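Local coordinates for protein hydroxyethylphosphonate dioxygenase (Streptomyces albus, PDB 6B9R) that probably uses a mononuclear non-haem iron and dioxygen to cleave 2-hydroxyethylphosphonate to hydroxymethylphosphonate, at residues H172-L185 with T302-T314. Numbering follows the deposited sequence.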
# COMPACT_ATOMS: atom_id res chain seq x y z
N HIS A 172 -6.94 -28.52 15.83
CA HIS A 172 -8.12 -29.03 15.14
C HIS A 172 -7.69 -29.87 13.95
O HIS A 172 -6.61 -29.66 13.37
CB HIS A 172 -9.03 -27.90 14.64
CG HIS A 172 -9.34 -26.86 15.67
ND1 HIS A 172 -10.55 -26.80 16.32
CD2 HIS A 172 -8.60 -25.83 16.14
CE1 HIS A 172 -10.54 -25.78 17.16
NE2 HIS A 172 -9.38 -25.17 17.07
N CYS A 173 -8.55 -30.80 13.57
CA CYS A 173 -8.39 -31.57 12.34
C CYS A 173 -9.73 -31.62 11.61
O CYS A 173 -10.72 -32.10 12.17
CB CYS A 173 -7.90 -32.99 12.62
SG CYS A 173 -7.89 -34.04 11.14
N VAL A 174 -9.75 -31.14 10.37
CA VAL A 174 -10.94 -31.26 9.54
C VAL A 174 -10.59 -32.08 8.31
O VAL A 174 -9.76 -31.66 7.49
CB VAL A 174 -11.49 -29.87 9.16
CG1 VAL A 174 -12.60 -30.00 8.14
CG2 VAL A 174 -12.00 -29.14 10.39
N PRO A 175 -11.18 -33.26 8.13
CA PRO A 175 -10.93 -34.03 6.90
C PRO A 175 -11.54 -33.34 5.69
O PRO A 175 -12.65 -32.81 5.74
CB PRO A 175 -11.63 -35.38 7.17
CG PRO A 175 -11.93 -35.39 8.65
CD PRO A 175 -12.09 -33.96 9.05
N MET A 176 -10.79 -33.36 4.59
CA MET A 176 -11.18 -32.73 3.33
C MET A 176 -11.24 -33.78 2.23
O MET A 176 -10.76 -34.90 2.37
CB MET A 176 -10.18 -31.64 2.93
CG MET A 176 -9.89 -30.67 4.02
SD MET A 176 -11.27 -29.52 4.16
CE MET A 176 -10.62 -28.49 5.48
N ASN A 177 -11.80 -33.37 1.09
CA ASN A 177 -11.68 -34.16 -0.12
C ASN A 177 -11.64 -33.22 -1.31
O ASN A 177 -11.65 -31.99 -1.15
CB ASN A 177 -12.81 -35.18 -0.25
CG ASN A 177 -12.31 -36.52 -0.74
OD1 ASN A 177 -11.48 -36.60 -1.66
ND2 ASN A 177 -12.77 -37.59 -0.10
N THR A 178 -11.59 -33.80 -2.51
CA THR A 178 -11.38 -33.02 -3.73
C THR A 178 -12.41 -31.92 -3.89
O THR A 178 -13.62 -32.15 -3.77
CB THR A 178 -11.40 -33.95 -4.93
OG1 THR A 178 -10.39 -34.94 -4.76
CG2 THR A 178 -11.13 -33.17 -6.23
N GLY A 179 -11.93 -30.70 -4.14
CA GLY A 179 -12.80 -29.56 -4.35
C GLY A 179 -13.10 -28.74 -3.11
O GLY A 179 -13.69 -27.66 -3.24
N ASP A 180 -12.74 -29.22 -1.92
CA ASP A 180 -12.77 -28.39 -0.73
C ASP A 180 -11.63 -27.37 -0.77
O ASP A 180 -10.68 -27.49 -1.55
CB ASP A 180 -12.67 -29.25 0.54
CG ASP A 180 -13.83 -30.21 0.68
OD1 ASP A 180 -14.91 -29.89 0.17
OD2 ASP A 180 -13.66 -31.26 1.33
N SER A 181 -11.73 -26.37 0.10
CA SER A 181 -10.71 -25.32 0.13
C SER A 181 -10.78 -24.59 1.46
O SER A 181 -11.79 -24.63 2.17
CB SER A 181 -10.89 -24.36 -1.04
OG SER A 181 -12.15 -23.70 -0.99
N VAL A 182 -9.69 -23.89 1.79
CA VAL A 182 -9.63 -23.15 3.03
C VAL A 182 -8.78 -21.91 2.79
O VAL A 182 -7.88 -21.91 1.94
CB VAL A 182 -9.06 -24.01 4.18
CG1 VAL A 182 -7.67 -24.51 3.82
CG2 VAL A 182 -9.07 -23.25 5.52
N TRP A 183 -9.11 -20.84 3.51
CA TRP A 183 -8.36 -19.59 3.48
C TRP A 183 -7.92 -19.29 4.91
O TRP A 183 -8.70 -19.46 5.84
CB TRP A 183 -9.23 -18.44 2.91
CG TRP A 183 -8.52 -17.11 2.77
CD1 TRP A 183 -7.91 -16.60 1.65
CD2 TRP A 183 -8.38 -16.11 3.79
NE1 TRP A 183 -7.40 -15.35 1.91
CE2 TRP A 183 -7.67 -15.03 3.22
CE3 TRP A 183 -8.78 -16.02 5.13
CZ2 TRP A 183 -7.36 -13.88 3.94
CZ3 TRP A 183 -8.47 -14.89 5.85
CH2 TRP A 183 -7.77 -13.83 5.25
N GLY A 184 -6.67 -18.87 5.08
CA GLY A 184 -6.08 -18.83 6.41
C GLY A 184 -5.20 -17.61 6.62
O GLY A 184 -4.57 -17.10 5.68
N LEU A 185 -5.13 -17.17 7.88
CA LEU A 185 -4.49 -15.93 8.29
C LEU A 185 -3.00 -16.13 8.48
O LEU A 185 -2.52 -17.25 8.65
CB LEU A 185 -5.13 -15.43 9.58
CG LEU A 185 -6.53 -14.87 9.43
CD1 LEU A 185 -7.13 -14.56 10.81
CD2 LEU A 185 -6.49 -13.62 8.56
N THR A 302 -14.86 -13.70 8.30
CA THR A 302 -15.67 -14.91 8.46
C THR A 302 -14.85 -16.06 9.03
O THR A 302 -15.37 -17.18 9.13
CB THR A 302 -16.31 -15.33 7.14
OG1 THR A 302 -15.30 -15.69 6.18
CG2 THR A 302 -17.18 -14.22 6.57
N THR A 303 -13.60 -15.80 9.41
CA THR A 303 -12.72 -16.84 9.93
C THR A 303 -13.16 -17.27 11.33
O THR A 303 -13.77 -16.51 12.09
CB THR A 303 -11.26 -16.37 9.98
OG1 THR A 303 -11.16 -15.08 10.61
CG2 THR A 303 -10.63 -16.30 8.58
N GLU A 304 -12.83 -18.52 11.65
CA GLU A 304 -12.98 -19.10 12.97
C GLU A 304 -11.77 -19.99 13.18
O GLU A 304 -11.42 -20.78 12.30
CB GLU A 304 -14.30 -19.89 13.09
CG GLU A 304 -14.48 -20.66 14.41
CD GLU A 304 -14.24 -19.81 15.65
OE1 GLU A 304 -14.49 -18.58 15.61
OE2 GLU A 304 -13.81 -20.37 16.68
N ALA A 305 -11.09 -19.82 14.32
CA ALA A 305 -9.78 -20.43 14.52
C ALA A 305 -8.84 -20.07 13.38
O ALA A 305 -8.04 -20.89 12.90
CB ALA A 305 -9.90 -21.95 14.70
N ASP A 306 -8.95 -18.83 12.90
CA ASP A 306 -8.05 -18.18 11.94
C ASP A 306 -8.09 -18.79 10.54
O ASP A 306 -7.19 -18.48 9.72
CB ASP A 306 -6.60 -18.18 12.45
CG ASP A 306 -6.46 -17.44 13.76
OD1 ASP A 306 -7.19 -16.44 13.96
OD2 ASP A 306 -5.66 -17.88 14.61
N VAL A 307 -9.09 -19.61 10.23
CA VAL A 307 -9.28 -20.17 8.89
C VAL A 307 -10.75 -20.02 8.51
O VAL A 307 -11.63 -19.91 9.37
CB VAL A 307 -8.85 -21.65 8.80
CG1 VAL A 307 -7.39 -21.81 9.17
CG2 VAL A 307 -9.72 -22.53 9.70
N ARG A 308 -11.01 -20.03 7.20
CA ARG A 308 -12.37 -20.10 6.67
C ARG A 308 -12.43 -21.26 5.68
O ARG A 308 -11.82 -21.21 4.61
CB ARG A 308 -12.80 -18.78 6.02
CG ARG A 308 -14.10 -18.81 5.17
CD ARG A 308 -15.22 -19.71 5.72
NE ARG A 308 -15.50 -19.49 7.13
CZ ARG A 308 -16.12 -20.37 7.90
NH1 ARG A 308 -16.52 -21.54 7.41
NH2 ARG A 308 -16.33 -20.09 9.17
N ILE A 309 -13.17 -22.30 6.04
CA ILE A 309 -13.26 -23.51 5.24
C ILE A 309 -14.48 -23.43 4.32
O ILE A 309 -15.59 -23.15 4.79
CB ILE A 309 -13.34 -24.76 6.14
CG1 ILE A 309 -12.08 -24.86 7.00
CG2 ILE A 309 -13.51 -26.00 5.29
CD1 ILE A 309 -12.20 -25.86 8.14
N GLN A 310 -14.28 -23.71 3.03
CA GLN A 310 -15.38 -23.77 2.07
C GLN A 310 -15.58 -25.20 1.61
O GLN A 310 -14.77 -25.71 0.82
CB GLN A 310 -15.14 -22.85 0.86
CG GLN A 310 -16.27 -22.90 -0.18
CD GLN A 310 -17.61 -22.52 0.43
OE1 GLN A 310 -17.77 -21.42 0.96
NE2 GLN A 310 -18.57 -23.44 0.40
N PRO A 311 -16.62 -25.90 2.06
CA PRO A 311 -16.93 -27.20 1.46
C PRO A 311 -17.26 -27.01 -0.01
O PRO A 311 -18.00 -26.10 -0.38
CB PRO A 311 -18.15 -27.69 2.26
CG PRO A 311 -18.18 -26.83 3.51
CD PRO A 311 -17.60 -25.51 3.09
N GLY A 312 -16.68 -27.87 -0.85
CA GLY A 312 -17.00 -27.80 -2.27
C GLY A 312 -18.46 -28.09 -2.57
O GLY A 312 -19.01 -27.57 -3.53
N ARG A 313 -19.10 -28.92 -1.74
CA ARG A 313 -20.47 -29.35 -2.02
C ARG A 313 -21.46 -28.20 -1.92
O ARG A 313 -22.42 -28.14 -2.70
CB ARG A 313 -20.88 -30.46 -1.05
CG ARG A 313 -22.13 -31.23 -1.46
CD ARG A 313 -22.58 -32.14 -0.33
NE ARG A 313 -23.30 -31.39 0.71
CZ ARG A 313 -23.24 -31.65 2.01
NH1 ARG A 313 -22.46 -32.64 2.46
NH2 ARG A 313 -23.95 -30.93 2.87
N THR A 314 -21.27 -27.29 -0.97
CA THR A 314 -22.23 -26.22 -0.75
C THR A 314 -21.79 -24.89 -1.37
O THR A 314 -22.47 -23.88 -1.19
CB THR A 314 -22.45 -26.05 0.75
OG1 THR A 314 -21.18 -25.85 1.38
CG2 THR A 314 -23.14 -27.29 1.33
O HOH W 1 -14.17 -25.13 -1.86
O HOH W 2 -17.63 -30.54 0.31
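Asp180 OD1 accepts the backbone N-H of Gly312 at 2.9 Å, an almost straight bond (177°) that meets the oxygen nearly along its C-O direction, and it accepts a second hydrogen bond from a water, which itself accepts Arg313 N-H. The other carboxylate oxygen, OD2, is met from above its plane by Asn177 N, so the side chain ties the type II turn Asn177-Asp180 to the chain leaving strand 307-310. Were Asp180 replaced by alanine, Gly312 N and Asn177 N would probably lose the carboxylate that joins them, leaving the turn free to shift against the strand.

Strands 181-184 and 307-310 pair antiparallel, with Ser181-Gln310 and Trp183-Arg308 as hydrogen-bonded pairs; Arg308 N to Trp183 O, 2.7 Å, is the shortest direct hydrogen bond between the two segments. Another water bridges Gly179 O, Ser181 OG and Gln310 O, while Ser181 OG is also hydrogen-bonded to Ala334 N. Beyond the strand, Leu185 N binds Asp306 O of the type I' turn Glu304-Val307, and Leu185 CD1 lies 3.7 Å from Asp306 OD1; Asp306 OD2 is hydrogen-bonded to Ser167 OG.

On one face Val182 CG2 packs against Val307 CB and, 3.7 Å away, Ile309 CG1. Ile309 CD1 meets Val174 CG2 tip to tip, and Met176 CE slants across to Ile309 CG2 at 3.8 Å, joining the edge strand to strand 170-175 and the residue that follows it. On the other face Thr303 CG2 sits at the edge of the Trp183 indole, in its plane, 3.8 Å from CZ3; the indole NE1 binds Tyr208.

Strand 307-310 thus forms an outer edge of the sheet, held inside by backbone bonds and aliphatic packing and at its exit by a carboxylate that pins main-chain N-H groups of both segments.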